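Local coordinates for extracellular solute-binding protein, family 1 (Bifidobacterium longum subsp. infantis, PDB 6FTH), which probably binds human milk oligosaccharides outside the cell and hands them to an ABC transporter for uptake, at residues 124-129 / 139-144; 91-96 / 128-133; 175-180 / 262-267; 199-204 / 256-261; 234-239 / 243-248. One frame throughout, in Å; residues are numbered along the deposited sequence.

Contact 1 of 5, residues 124-129 / 139-144; sequences PDAQKL and ALPSSR
The pyrrolidine ring of P141, puckered at CG, meets the helical residue A126: its CG corner points at the peptide carbonyl, and the CB of A126 stands beside that same corner. This is helix-on-strand packing within the two-lobed fold of the periplasmic-binding-protein superfamily, with helix 124-130 laid over strand 140-143, which pairs antiparallel with strand 336-337. The nearest approach is from P141 CG to A126 O, 3.3 Å, a carbon-to-oxygen touch with no hydrogen bond. The two side chains meet at 3.9 Å, between P141 CG and A126 CB. One turn further along the helix, L129 adds a looser touch: with its CG anti to the backbone N (chi1 -169°), the branch reaches toward the strand. F119 of helix 114-122 touches both A126 and P141, and F336 of the neighbouring strand touches A126 and L129, so aromatic rings complete the packing. All three touching residues are buried. The polar demand of P141 is met elsewhere, its O accepting from Y361 OH. At the looser point of contact, L129 CD2 lies 4.4 Å from P141 CB.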
# COMPACT_ATOMS: atom_id res chain seq x y z
N PRO A 124 15.80 -8.54 6.64
CA PRO A 124 16.34 -7.43 7.45
C PRO A 124 15.63 -6.10 7.27
O PRO A 124 15.63 -5.29 8.21
CB PRO A 124 17.81 -7.35 7.01
CG PRO A 124 17.88 -8.09 5.70
CD PRO A 124 16.83 -9.16 5.79
N ASP A 125 15.04 -5.84 6.11
CA ASP A 125 14.38 -4.56 5.89
C ASP A 125 13.09 -4.47 6.67
O ASP A 125 12.57 -3.36 6.87
CB ASP A 125 14.09 -4.34 4.40
CG ASP A 125 15.30 -3.80 3.64
OD1 ASP A 125 16.38 -3.68 4.24
OD2 ASP A 125 15.14 -3.50 2.44
N ALA A 126 12.53 -5.61 7.09
CA ALA A 126 11.36 -5.57 7.96
C ALA A 126 11.74 -5.03 9.32
O ALA A 126 11.02 -4.20 9.89
CB ALA A 126 10.74 -6.97 8.08
N GLN A 127 12.89 -5.44 9.85
CA GLN A 127 13.34 -4.89 11.13
C GLN A 127 13.58 -3.39 11.01
O GLN A 127 13.22 -2.62 11.91
CB GLN A 127 14.60 -5.60 11.59
CG GLN A 127 15.15 -5.05 12.89
CD GLN A 127 16.28 -5.90 13.46
OE1 GLN A 127 16.94 -6.64 12.74
NE2 GLN A 127 16.50 -5.78 14.76
N LYS A 128 14.18 -2.95 9.91
CA LYS A 128 14.40 -1.51 9.74
C LYS A 128 13.09 -0.74 9.75
O LYS A 128 13.05 0.41 10.20
CB LYS A 128 15.10 -1.26 8.41
CG LYS A 128 16.51 -1.79 8.37
CD LYS A 128 17.21 -1.31 7.11
CE LYS A 128 18.66 -1.72 7.10
NZ LYS A 128 19.29 -1.22 5.84
N LEU A 129 12.02 -1.33 9.22
CA LEU A 129 10.76 -0.63 9.09
C LEU A 129 10.25 -0.12 10.43
O LEU A 129 9.58 0.92 10.47
CB LEU A 129 9.74 -1.56 8.45
CG LEU A 129 8.42 -0.94 7.97
CD1 LEU A 129 8.66 0.08 6.85
CD2 LEU A 129 7.47 -2.06 7.50
N ALA A 139 7.28 -1.53 17.81
CA ALA A 139 6.27 -2.24 17.04
C ALA A 139 6.97 -3.33 16.25
O ALA A 139 8.12 -3.14 15.82
CB ALA A 139 5.56 -1.31 16.07
N LEU A 140 6.30 -4.46 16.09
CA LEU A 140 6.80 -5.46 15.16
C LEU A 140 6.11 -5.32 13.82
O LEU A 140 4.91 -5.00 13.76
CB LEU A 140 6.54 -6.89 15.66
CG LEU A 140 7.11 -7.26 17.03
CD1 LEU A 140 6.85 -8.72 17.35
CD2 LEU A 140 8.62 -7.00 17.07
N PRO A 141 6.82 -5.54 12.73
CA PRO A 141 6.18 -5.58 11.41
C PRO A 141 5.61 -6.96 11.12
O PRO A 141 5.81 -7.92 11.86
CB PRO A 141 7.36 -5.29 10.48
CG PRO A 141 8.51 -5.95 11.16
CD PRO A 141 8.27 -5.82 12.64
N SER A 142 4.89 -7.04 9.99
CA SER A 142 4.48 -8.32 9.42
C SER A 142 5.00 -8.43 7.99
O SER A 142 5.34 -7.42 7.36
CB SER A 142 2.95 -8.44 9.37
OG SER A 142 2.40 -7.35 8.62
N SER A 143 5.03 -9.67 7.47
CA SER A 143 5.29 -9.93 6.06
C SER A 143 4.32 -10.98 5.55
O SER A 143 4.28 -12.09 6.07
CB SER A 143 6.72 -10.45 5.84
OG SER A 143 6.83 -11.12 4.60
N ARG A 144 3.56 -10.64 4.51
CA ARG A 144 2.71 -11.62 3.83
C ARG A 144 3.44 -12.36 2.72
O ARG A 144 2.81 -13.12 1.97
CB ARG A 144 1.39 -11.01 3.33
CG ARG A 144 1.50 -9.75 2.49
CD ARG A 144 0.13 -9.37 1.89
NE ARG A 144 0.14 -8.01 1.40
CZ ARG A 144 -0.92 -7.38 0.92
NH1 ARG A 144 -2.07 -8.02 0.80
NH2 ARG A 144 -0.82 -6.11 0.54

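Contact 2 of 5, residues 91-96 / 128-133; sequences FFPANA and KLTTDP
T130 carries its methyl to P93 through its first torsion: at chi1 64° the hydroxyl OG1 is wedged between N and C of its own backbone, and the methyl CG2 swings opposite C, on the N side. Across the contact, the ring of P93 is puckered at CG, and this atom does the touching. The motif is a helix N-terminus packed against the C-terminal part of another helical segment: F92 is the N-cap of helix 93-98, P93 is its first residue, and T130 belongs to the C-terminal part of the 124-130 segment. The two side chains cross obliquely. P93 CG is 3.7 Å from T130 CA and 3.9 Å from T130 CG2, while L129 contributes only its carbonyl, with L129 O 4.0 Å from P93 CG. No hydrogen bond spans the two segments; the contact is van der Waals packing of the proline ring on T130 and the L129 carbonyl. The polar branch of T130 is served elsewhere, since OG1 is hydrogen-bonded to A139 O, which probably helps hold the rotation that presents CG2 to the proline. The N-terminus of the P93 helix is held by its own residues. N95 OD1 accepts from F92 N in a nearly straight bond (164°), as in one half of a capping box; the phenyl of F92 cannot supply the reciprocal bond. K74 NZ also bonds to N95 OD1. The F92 N to N95 OD1 distance is 2.9 Å, with the donor tilted 24° from the amide's carbonyl plane.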
# COMPACT_ATOMS: atom_id res chain seq x y z
N PHE A 91 -0.76 0.28 16.54
CA PHE A 91 0.22 1.35 16.72
C PHE A 91 1.38 1.24 15.74
O PHE A 91 2.02 0.18 15.62
CB PHE A 91 0.75 1.36 18.15
CG PHE A 91 -0.32 1.52 19.18
CD1 PHE A 91 -1.04 2.69 19.26
CD2 PHE A 91 -0.60 0.51 20.07
CE1 PHE A 91 -2.06 2.83 20.19
CE2 PHE A 91 -1.60 0.65 21.02
CZ PHE A 91 -2.32 1.82 21.08
N PHE A 92 1.64 2.33 15.04
CA PHE A 92 2.79 2.43 14.17
C PHE A 92 3.98 2.95 14.95
O PHE A 92 3.82 3.54 16.03
CB PHE A 92 2.49 3.40 13.03
CG PHE A 92 1.57 2.86 12.01
CD1 PHE A 92 0.20 2.97 12.16
CD2 PHE A 92 2.06 2.20 10.89
CE1 PHE A 92 -0.66 2.44 11.20
CE2 PHE A 92 1.20 1.67 9.94
CZ PHE A 92 -0.15 1.79 10.10
N PRO A 93 5.19 2.77 14.42
CA PRO A 93 6.36 3.33 15.11
C PRO A 93 6.21 4.80 15.42
O PRO A 93 6.58 5.23 16.51
CB PRO A 93 7.49 3.04 14.12
CG PRO A 93 7.06 1.76 13.43
CD PRO A 93 5.56 1.91 13.29
N ALA A 94 5.66 5.58 14.49
CA ALA A 94 5.49 7.02 14.74
C ALA A 94 4.60 7.27 15.95
O ALA A 94 4.83 8.23 16.70
CB ALA A 94 4.89 7.69 13.50
N ASN A 95 3.58 6.44 16.17
CA ASN A 95 2.70 6.62 17.33
C ASN A 95 3.45 6.36 18.63
O ASN A 95 3.32 7.12 19.60
CB ASN A 95 1.49 5.69 17.25
CG ASN A 95 0.66 5.89 16.00
OD1 ASN A 95 0.27 4.91 15.33
ND2 ASN A 95 0.35 7.14 15.68
N ALA A 96 4.20 5.26 18.71
CA ALA A 96 4.94 4.98 19.93
C ALA A 96 5.97 6.06 20.21
O ALA A 96 6.18 6.43 21.37
CB ALA A 96 5.59 3.59 19.87
N LYS A 128 14.18 -2.95 9.91
CA LYS A 128 14.40 -1.51 9.74
C LYS A 128 13.09 -0.74 9.75
O LYS A 128 13.05 0.41 10.20
CB LYS A 128 15.10 -1.26 8.41
CG LYS A 128 16.51 -1.79 8.37
CD LYS A 128 17.21 -1.31 7.11
CE LYS A 128 18.66 -1.72 7.10
NZ LYS A 128 19.29 -1.22 5.84
N LEU A 129 12.02 -1.33 9.22
CA LEU A 129 10.76 -0.63 9.09
C LEU A 129 10.25 -0.12 10.43
O LEU A 129 9.58 0.92 10.47
CB LEU A 129 9.74 -1.56 8.45
CG LEU A 129 8.42 -0.94 7.97
CD1 LEU A 129 8.66 0.08 6.85
CD2 LEU A 129 7.47 -2.06 7.50
N THR A 130 10.52 -0.83 11.52
CA THR A 130 9.99 -0.44 12.83
C THR A 130 11.05 -0.03 13.83
O THR A 130 10.73 0.15 15.01
CB THR A 130 9.10 -1.55 13.41
OG1 THR A 130 9.91 -2.70 13.65
CG2 THR A 130 7.95 -1.86 12.46
N THR A 131 12.31 0.11 13.41
CA THR A 131 13.41 0.40 14.31
C THR A 131 13.96 1.78 14.00
O THR A 131 14.30 2.07 12.84
CB THR A 131 14.54 -0.62 14.13
OG1 THR A 131 14.07 -1.93 14.46
CG2 THR A 131 15.71 -0.27 15.03
N ASP A 132 14.06 2.63 15.02
CA ASP A 132 14.59 3.98 14.82
C ASP A 132 16.11 3.95 14.76
O ASP A 132 16.75 2.93 15.04
CB ASP A 132 14.01 4.94 15.86
CG ASP A 132 14.50 4.66 17.29
OD1 ASP A 132 15.61 4.12 17.48
OD2 ASP A 132 13.74 4.98 18.22
N PRO A 133 16.74 5.05 14.34
CA PRO A 133 18.20 5.03 14.21
C PRO A 133 18.91 4.88 15.54
O PRO A 133 20.05 4.40 15.56
CB PRO A 133 18.53 6.38 13.53
CG PRO A 133 17.21 6.88 13.01
CD PRO A 133 16.19 6.36 13.98

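Contact 3 of 5, residues 175-180 / 262-267; sequences ELENVL and ISEGLI
A Schellman motif ends helix 249-263, and the chain leaving it packs against helix 173-185 in what appears to be the second lobe of the solute-binding fold. G265, with positive phi (72°), is the C-prime residue: G265 N bonds to I262 O at 3.0 Å, and L266 N closes back on L261 O. The turn puts E264 and L266 where both face the helix. L266 straddles one side of L180: its CD1 meets L180 CB at 4.1 Å, while CD2 lies 3.7 Å from L180 O, so one branch covers the side chain and the other the carbonyl. L266 CD1 also approaches the aliphatic part of E177, at CG, 4.3 Å away. Beyond that apolar patch the two glutamates meet. E177 has CG anti to the backbone N (chi1 -176°) and continues as an extended chain, which carries its carboxylate out to that of E264; the two side chains cross at about a right angle, and their carboxylate planes are turned 46° from each other. E177 OE2 lies only 2.4 Å from E264 OE1 and 3.1 Å from E264 OE2. The other oxygen of E177, OE1, forms a salt bridge with K260 NZ, and K181 NZ makes long, weak ion pairs with both E177 OE2 and E264 OE2. Two bare carboxylates would hardly sit this close, so one of the acids probably keeps a proton, and the lysines nearby would tend to ease the remaining negative charge.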
# COMPACT_ATOMS: atom_id res chain seq x y z
N GLU A 175 1.61 8.01 -28.28
CA GLU A 175 0.97 6.75 -28.66
C GLU A 175 -0.21 6.45 -27.75
O GLU A 175 -1.25 5.95 -28.22
CB GLU A 175 1.99 5.61 -28.60
CG GLU A 175 3.00 5.64 -29.74
CD GLU A 175 4.09 4.59 -29.63
OE1 GLU A 175 4.04 3.75 -28.70
OE2 GLU A 175 4.98 4.59 -30.49
N LEU A 176 -0.09 6.77 -26.46
CA LEU A 176 -1.23 6.56 -25.56
C LEU A 176 -2.41 7.43 -25.96
O LEU A 176 -3.56 6.96 -25.98
CB LEU A 176 -0.83 6.78 -24.10
CG LEU A 176 -1.94 6.73 -23.07
CD1 LEU A 176 -2.63 5.37 -23.04
CD2 LEU A 176 -1.36 7.08 -21.70
N GLU A 177 -2.16 8.71 -26.26
CA GLU A 177 -3.25 9.58 -26.68
C GLU A 177 -3.93 9.03 -27.93
O GLU A 177 -5.17 9.01 -28.02
CB GLU A 177 -2.72 11.00 -26.91
CG GLU A 177 -3.80 11.97 -27.25
CD GLU A 177 -3.29 13.37 -27.53
OE1 GLU A 177 -2.06 13.59 -27.59
OE2 GLU A 177 -4.15 14.27 -27.69
N ASN A 178 -3.14 8.54 -28.89
CA ASN A 178 -3.73 8.00 -30.12
C ASN A 178 -4.61 6.80 -29.83
O ASN A 178 -5.71 6.68 -30.38
CB ASN A 178 -2.62 7.64 -31.10
CG ASN A 178 -3.15 7.07 -32.39
OD1 ASN A 178 -3.80 7.77 -33.18
ND2 ASN A 178 -2.85 5.79 -32.65
N VAL A 179 -4.14 5.89 -28.96
CA VAL A 179 -4.95 4.74 -28.57
C VAL A 179 -6.25 5.18 -27.92
O VAL A 179 -7.33 4.63 -28.20
CB VAL A 179 -4.13 3.83 -27.62
CG1 VAL A 179 -5.03 2.86 -26.89
CG2 VAL A 179 -3.02 3.13 -28.39
N LEU A 180 -6.18 6.17 -27.03
CA LEU A 180 -7.38 6.59 -26.32
C LEU A 180 -8.39 7.21 -27.27
O LEU A 180 -9.59 7.01 -27.10
CB LEU A 180 -7.01 7.57 -25.21
CG LEU A 180 -6.14 7.01 -24.07
CD1 LEU A 180 -5.84 8.11 -23.11
CD2 LEU A 180 -6.82 5.86 -23.36
N ILE A 262 -8.37 15.21 -20.87
CA ILE A 262 -9.69 15.59 -20.37
C ILE A 262 -10.40 16.50 -21.37
O ILE A 262 -11.58 16.31 -21.66
CB ILE A 262 -9.56 16.24 -18.97
CG1 ILE A 262 -9.21 15.19 -17.93
CG2 ILE A 262 -10.88 16.92 -18.55
CD1 ILE A 262 -8.68 15.77 -16.62
N SER A 263 -9.68 17.47 -21.92
CA SER A 263 -10.28 18.42 -22.85
C SER A 263 -10.73 17.74 -24.14
O SER A 263 -11.62 18.24 -24.83
CB SER A 263 -9.28 19.55 -23.14
OG SER A 263 -8.28 19.16 -24.06
N GLU A 264 -10.13 16.59 -24.46
CA GLU A 264 -10.48 15.80 -25.63
C GLU A 264 -11.54 14.74 -25.34
O GLU A 264 -11.85 13.93 -26.22
CB GLU A 264 -9.21 15.16 -26.21
CG GLU A 264 -8.25 16.20 -26.80
CD GLU A 264 -6.96 15.63 -27.35
OE1 GLU A 264 -6.39 14.66 -26.78
OE2 GLU A 264 -6.48 16.17 -28.35
N GLY A 265 -12.11 14.73 -24.13
CA GLY A 265 -13.12 13.75 -23.81
C GLY A 265 -12.58 12.35 -23.62
O GLY A 265 -13.34 11.38 -23.76
N LEU A 266 -11.29 12.20 -23.31
CA LEU A 266 -10.69 10.88 -23.16
C LEU A 266 -10.68 10.39 -21.72
O LEU A 266 -10.39 9.20 -21.49
CB LEU A 266 -9.29 10.89 -23.73
CG LEU A 266 -9.19 11.43 -25.17
CD1 LEU A 266 -7.76 11.57 -25.65
CD2 LEU A 266 -9.96 10.54 -26.15
N ILE A 267 -10.99 11.26 -20.77
CA ILE A 267 -11.18 10.96 -19.36
C ILE A 267 -12.51 11.60 -18.96
O ILE A 267 -12.82 12.68 -19.47
CB ILE A 267 -10.01 11.53 -18.54
CG1 ILE A 267 -8.74 10.74 -18.87
CG2 ILE A 267 -10.34 11.54 -17.06
CD1 ILE A 267 -7.45 11.28 -18.26

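Contact 4 of 5, residues 199-204 / 256-261; sequences MNIRKL and KYYHKL
Helix 249-263 packs here over the edge of a mixed beta-sheet, an alpha/beta arrangement of the solute-binding fold in which strand 197-199 is an outermost strand. M199 of that strand and I201, just beyond it, meet Y258 and L261 from the helix. The Y258 ring is approached from two directions. I201 CD1 lies over one of its faces, while M199 CE comes in at the edge, near the ring plane. I201 reaches the ring also with its other branch: CG2 is 3.9 Å from Y258 CE1. M199 is fully extended, with CG anti to the backbone N (chi1 179°), so its methyl reaches the phenol end, at 3.7 Å from Y258 OH and 3.9 Å from Y258 CE1; the two side chains cross at about a right angle. The hydroxyl itself is hydrogen-bonded to P213 O, a bond that probably helps fix how the ring is presented to M199 and I201. M482 of helix 457-484 touches both I201 and Y258, and F296 of strand 292-297 touches M199 and Y258. One turn further along the helix, L261 CD1 meets the sulfur, 4.2 Å from M199 SD.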
# COMPACT_ATOMS: atom_id res chain seq x y z
N MET A 199 -9.83 6.34 -20.77
CA MET A 199 -9.01 6.23 -19.58
C MET A 199 -9.82 6.77 -18.41
O MET A 199 -10.45 7.83 -18.53
CB MET A 199 -7.71 7.03 -19.75
CG MET A 199 -6.82 6.98 -18.54
SD MET A 199 -5.18 7.65 -18.92
CE MET A 199 -4.28 7.27 -17.38
N ASN A 200 -9.83 6.04 -17.29
CA ASN A 200 -10.50 6.46 -16.07
C ASN A 200 -9.47 6.63 -14.96
O ASN A 200 -8.61 5.77 -14.77
CB ASN A 200 -11.57 5.47 -15.65
CG ASN A 200 -12.75 6.16 -14.99
OD1 ASN A 200 -12.72 7.36 -14.75
ND2 ASN A 200 -13.76 5.39 -14.67
N ILE A 201 -9.57 7.75 -14.24
CA ILE A 201 -8.67 8.05 -13.14
C ILE A 201 -9.50 8.40 -11.91
O ILE A 201 -10.62 8.90 -12.01
CB ILE A 201 -7.68 9.20 -13.50
CG1 ILE A 201 -8.42 10.45 -13.98
CG2 ILE A 201 -6.67 8.74 -14.55
CD1 ILE A 201 -7.55 11.72 -14.03
N ARG A 202 -8.92 8.13 -10.75
CA ARG A 202 -9.50 8.47 -9.46
C ARG A 202 -9.39 9.96 -9.18
O ARG A 202 -8.46 10.63 -9.63
CB ARG A 202 -8.71 7.78 -8.34
CG ARG A 202 -9.00 6.29 -8.19
CD ARG A 202 -8.25 5.70 -6.99
NE ARG A 202 -8.96 4.54 -6.44
CZ ARG A 202 -8.70 3.96 -5.28
NH1 ARG A 202 -7.71 4.40 -4.51
NH2 ARG A 202 -9.43 2.93 -4.87
N LYS A 203 -10.33 10.46 -8.37
CA LYS A 203 -10.24 11.82 -7.89
C LYS A 203 -9.05 11.93 -6.94
O LYS A 203 -8.48 10.93 -6.50
CB LYS A 203 -11.53 12.22 -7.16
CG LYS A 203 -11.76 11.51 -5.83
CD LYS A 203 -13.04 12.04 -5.13
CE LYS A 203 -12.90 13.45 -4.60
NZ LYS A 203 -11.93 13.52 -3.46
N LEU A 204 -8.71 13.15 -6.58
CA LEU A 204 -7.61 13.40 -5.67
C LEU A 204 -8.06 13.33 -4.21
O LEU A 204 -9.26 13.31 -3.89
CB LEU A 204 -6.95 14.74 -5.98
CG LEU A 204 -6.53 14.97 -7.42
CD1 LEU A 204 -5.86 16.31 -7.57
CD2 LEU A 204 -5.59 13.87 -7.92
N LYS A 256 -0.47 18.89 -17.45
CA LYS A 256 -0.84 19.39 -18.77
C LYS A 256 -1.30 18.26 -19.67
O LYS A 256 -2.24 18.44 -20.46
CB LYS A 256 0.34 20.15 -19.38
CG LYS A 256 0.58 21.50 -18.71
CD LYS A 256 1.70 22.27 -19.40
CE LYS A 256 1.19 23.01 -20.63
NZ LYS A 256 2.21 23.95 -21.16
N TYR A 257 -0.66 17.09 -19.58
CA TYR A 257 -1.07 15.94 -20.38
C TYR A 257 -2.48 15.52 -20.01
O TYR A 257 -3.32 15.30 -20.90
CB TYR A 257 -0.07 14.79 -20.21
CG TYR A 257 -0.36 13.55 -21.03
CD1 TYR A 257 -0.28 13.57 -22.41
CD2 TYR A 257 -0.68 12.36 -20.41
CE1 TYR A 257 -0.53 12.44 -23.15
CE2 TYR A 257 -0.92 11.23 -21.15
CZ TYR A 257 -0.83 11.27 -22.51
OH TYR A 257 -1.07 10.13 -23.23
N TYR A 258 -2.75 15.39 -18.71
CA TYR A 258 -4.10 15.04 -18.28
C TYR A 258 -5.11 16.08 -18.74
O TYR A 258 -6.22 15.73 -19.14
CB TYR A 258 -4.19 14.86 -16.77
CG TYR A 258 -3.82 13.46 -16.30
CD1 TYR A 258 -4.44 12.33 -16.83
CD2 TYR A 258 -2.83 13.26 -15.35
CE1 TYR A 258 -4.11 11.05 -16.39
CE2 TYR A 258 -2.49 12.00 -14.92
CZ TYR A 258 -3.12 10.89 -15.44
OH TYR A 258 -2.81 9.64 -15.01
N HIS A 259 -4.74 17.36 -18.70
CA HIS A 259 -5.72 18.35 -19.15
C HIS A 259 -6.01 18.20 -20.64
O HIS A 259 -7.16 18.34 -21.07
CB HIS A 259 -5.28 19.77 -18.83
CG HIS A 259 -6.25 20.80 -19.33
ND1 HIS A 259 -7.57 20.81 -18.93
CD2 HIS A 259 -6.12 21.78 -20.25
CE1 HIS A 259 -8.20 21.79 -19.56
NE2 HIS A 259 -7.35 22.39 -20.37
N LYS A 260 -4.99 17.88 -21.43
CA LYS A 260 -5.20 17.63 -22.84
C LYS A 260 -6.17 16.47 -23.03
O LYS A 260 -7.17 16.58 -23.75
CB LYS A 260 -3.87 17.34 -23.53
CG LYS A 260 -4.00 17.18 -25.06
CD LYS A 260 -2.68 16.82 -25.73
CE LYS A 260 -2.81 16.95 -27.26
NZ LYS A 260 -1.66 16.35 -28.00
N LEU A 261 -5.92 15.36 -22.34
CA LEU A 261 -6.80 14.20 -22.44
C LEU A 261 -8.22 14.54 -22.01
O LEU A 261 -9.19 14.16 -22.69
CB LEU A 261 -6.26 13.07 -21.56
CG LEU A 261 -4.89 12.48 -21.92
CD1 LEU A 261 -4.61 11.18 -21.12
CD2 LEU A 261 -4.71 12.22 -23.39

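Contact 5 of 5, residues 234-239 / 243-248; sequences GFYAKN and KSFLTS
Y236 and K243 exchange two backbone hydrogen bonds, Y236 N to K243 O and K243 N to Y236 O, both 2.9 Å and nearly straight at 165° and 168°. Next along, G234 O takes two donors from opposite faces of its carbonyl plane: F245 N at 2.9 Å, bent to 140°, and the hydroxyl S244 OG. That hydroxyl also accepts from L246 N, an ST turn, so S244 OG ties the carbonyl of G234 to the chain leaving the strand; lying anti to the backbone N, it is set toward both. The pattern is that of a beta hairpin, strands 235-238 and 241-244, with Y236 and K243 the hydrogen-bonded pair and F235 opposite S244 the non-hydrogen-bonded one. Side chains alternate between its two faces: F235 and S244 share one, Y236 and K243 the other. On the latter, the alkyl chain of K243 slants across the phenol, CB 3.6 Å from Y236 CE1 and CD 3.6 Å from Y236 OH. A water bonded to Y236 OH also gives a weak bond to S244 O. Y236 CD1 meets the side chain of F245 at CB, 3.8 Å away. The F245 ring turns one face to the backbone of G234, whose CA stands over it in a CH-pi contact 3.9 Å from the centroid. Further out, F208 meets the F245 ring, and W510 of helix 503-518 meets that of F235.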
# COMPACT_ATOMS: atom_id res chain seq x y z
N GLY A 234 4.48 13.79 -1.57
CA GLY A 234 5.06 14.63 -2.59
C GLY A 234 6.57 14.61 -2.70
O GLY A 234 7.13 15.51 -3.33
N PHE A 235 7.25 13.61 -2.15
CA PHE A 235 8.71 13.56 -2.16
C PHE A 235 9.25 12.38 -2.96
O PHE A 235 8.58 11.35 -3.12
CB PHE A 235 9.26 13.53 -0.73
CG PHE A 235 8.79 14.71 0.07
CD1 PHE A 235 9.42 15.93 -0.04
CD2 PHE A 235 7.61 14.63 0.80
CE1 PHE A 235 8.94 17.04 0.62
CE2 PHE A 235 7.12 15.74 1.47
CZ PHE A 235 7.78 16.94 1.38
N TYR A 236 10.47 12.55 -3.47
CA TYR A 236 11.16 11.51 -4.19
C TYR A 236 12.65 11.68 -3.98
O TYR A 236 13.10 12.65 -3.37
CB TYR A 236 10.85 11.53 -5.69
CG TYR A 236 11.42 12.67 -6.49
CD1 TYR A 236 10.81 13.92 -6.47
CD2 TYR A 236 12.52 12.48 -7.31
CE1 TYR A 236 11.30 14.96 -7.22
CE2 TYR A 236 13.03 13.52 -8.05
CZ TYR A 236 12.40 14.76 -8.02
OH TYR A 236 12.86 15.82 -8.76
N ALA A 237 13.41 10.72 -4.48
CA ALA A 237 14.87 10.80 -4.44
C ALA A 237 15.43 10.42 -5.80
O ALA A 237 14.86 9.59 -6.52
CB ALA A 237 15.48 9.90 -3.37
N LYS A 238 16.56 11.03 -6.14
CA LYS A 238 17.31 10.62 -7.32
C LYS A 238 18.77 10.87 -7.03
O LYS A 238 19.13 11.95 -6.55
CB LYS A 238 16.87 11.44 -8.54
CG LYS A 238 16.68 10.64 -9.80
CD LYS A 238 16.43 11.55 -11.00
CE LYS A 238 14.95 11.62 -11.36
NZ LYS A 238 14.81 12.24 -12.70
N ASN A 239 19.62 9.87 -7.29
CA ASN A 239 21.06 10.02 -7.07
C ASN A 239 21.37 10.42 -5.63
O ASN A 239 22.33 11.14 -5.37
CB ASN A 239 21.66 11.07 -8.01
CG ASN A 239 21.23 10.90 -9.43
OD1 ASN A 239 20.58 11.79 -10.01
ND2 ASN A 239 21.55 9.77 -9.99
N LYS A 243 14.03 15.42 -3.21
CA LYS A 243 13.34 16.57 -3.75
C LYS A 243 11.84 16.39 -3.56
O LYS A 243 11.35 15.31 -3.25
CB LYS A 243 13.71 16.80 -5.22
CG LYS A 243 15.22 16.99 -5.41
CD LYS A 243 15.59 17.07 -6.85
CE LYS A 243 17.07 17.39 -6.99
NZ LYS A 243 17.42 17.59 -8.43
N SER A 244 11.10 17.48 -3.76
CA SER A 244 9.65 17.39 -3.89
C SER A 244 9.26 17.45 -5.35
O SER A 244 9.71 18.32 -6.09
CB SER A 244 8.94 18.51 -3.14
OG SER A 244 7.52 18.41 -3.33
N PHE A 245 8.38 16.54 -5.76
CA PHE A 245 7.88 16.64 -7.12
C PHE A 245 6.75 17.66 -7.25
O PHE A 245 6.37 17.97 -8.37
CB PHE A 245 7.49 15.28 -7.71
CG PHE A 245 6.42 14.51 -6.96
CD1 PHE A 245 5.08 14.89 -7.00
CD2 PHE A 245 6.75 13.34 -6.31
CE1 PHE A 245 4.11 14.15 -6.34
CE2 PHE A 245 5.79 12.59 -5.63
CZ PHE A 245 4.46 12.98 -5.67
N LEU A 246 6.26 18.21 -6.14
CA LEU A 246 5.11 19.09 -6.19
C LEU A 246 5.39 20.36 -6.97
O LEU A 246 4.45 20.99 -7.46
CB LEU A 246 4.67 19.46 -4.77
CG LEU A 246 4.18 18.30 -3.91
CD1 LEU A 246 3.87 18.80 -2.50
CD2 LEU A 246 2.95 17.63 -4.51
N THR A 247 6.66 20.76 -7.08
CA THR A 247 7.06 21.95 -7.82
C THR A 247 7.95 21.62 -9.01
O THR A 247 8.65 22.49 -9.54
CB THR A 247 7.78 22.95 -6.88
OG1 THR A 247 8.92 22.30 -6.31
CG2 THR A 247 6.86 23.40 -5.78
N SER A 248 7.92 20.37 -9.47
CA SER A 248 8.79 19.93 -10.55
C SER A 248 8.14 20.16 -11.91
O SER A 248 6.92 20.09 -12.06
CB SER A 248 9.11 18.44 -10.40
OG SER A 248 7.97 17.64 -10.60
O HOH W 1 12.01 18.36 -8.51

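In the fold
From the N terminus, contact 2 opens at 91-96 and closes on 128-133, where contact 1 has already opened on the same helix, 124-130; contact 1 then closes at 139-144. The two share K128 and L129 and touch through T130 and A139, tying helices 93-98 and 124-130 and strand 140-143 together. Contact 3 opens at 175-180 and closes last, at 262-267. Contact 4 (199-204 with 256-261) nests inside it, and the hairpin of contact 5 nests inside both. Contacts 3 and 4 share helix 249-263 and meet directly, about 9 Å between centres. Contacts 1 and 2 lie across the chain's centre from contacts 3 and 4.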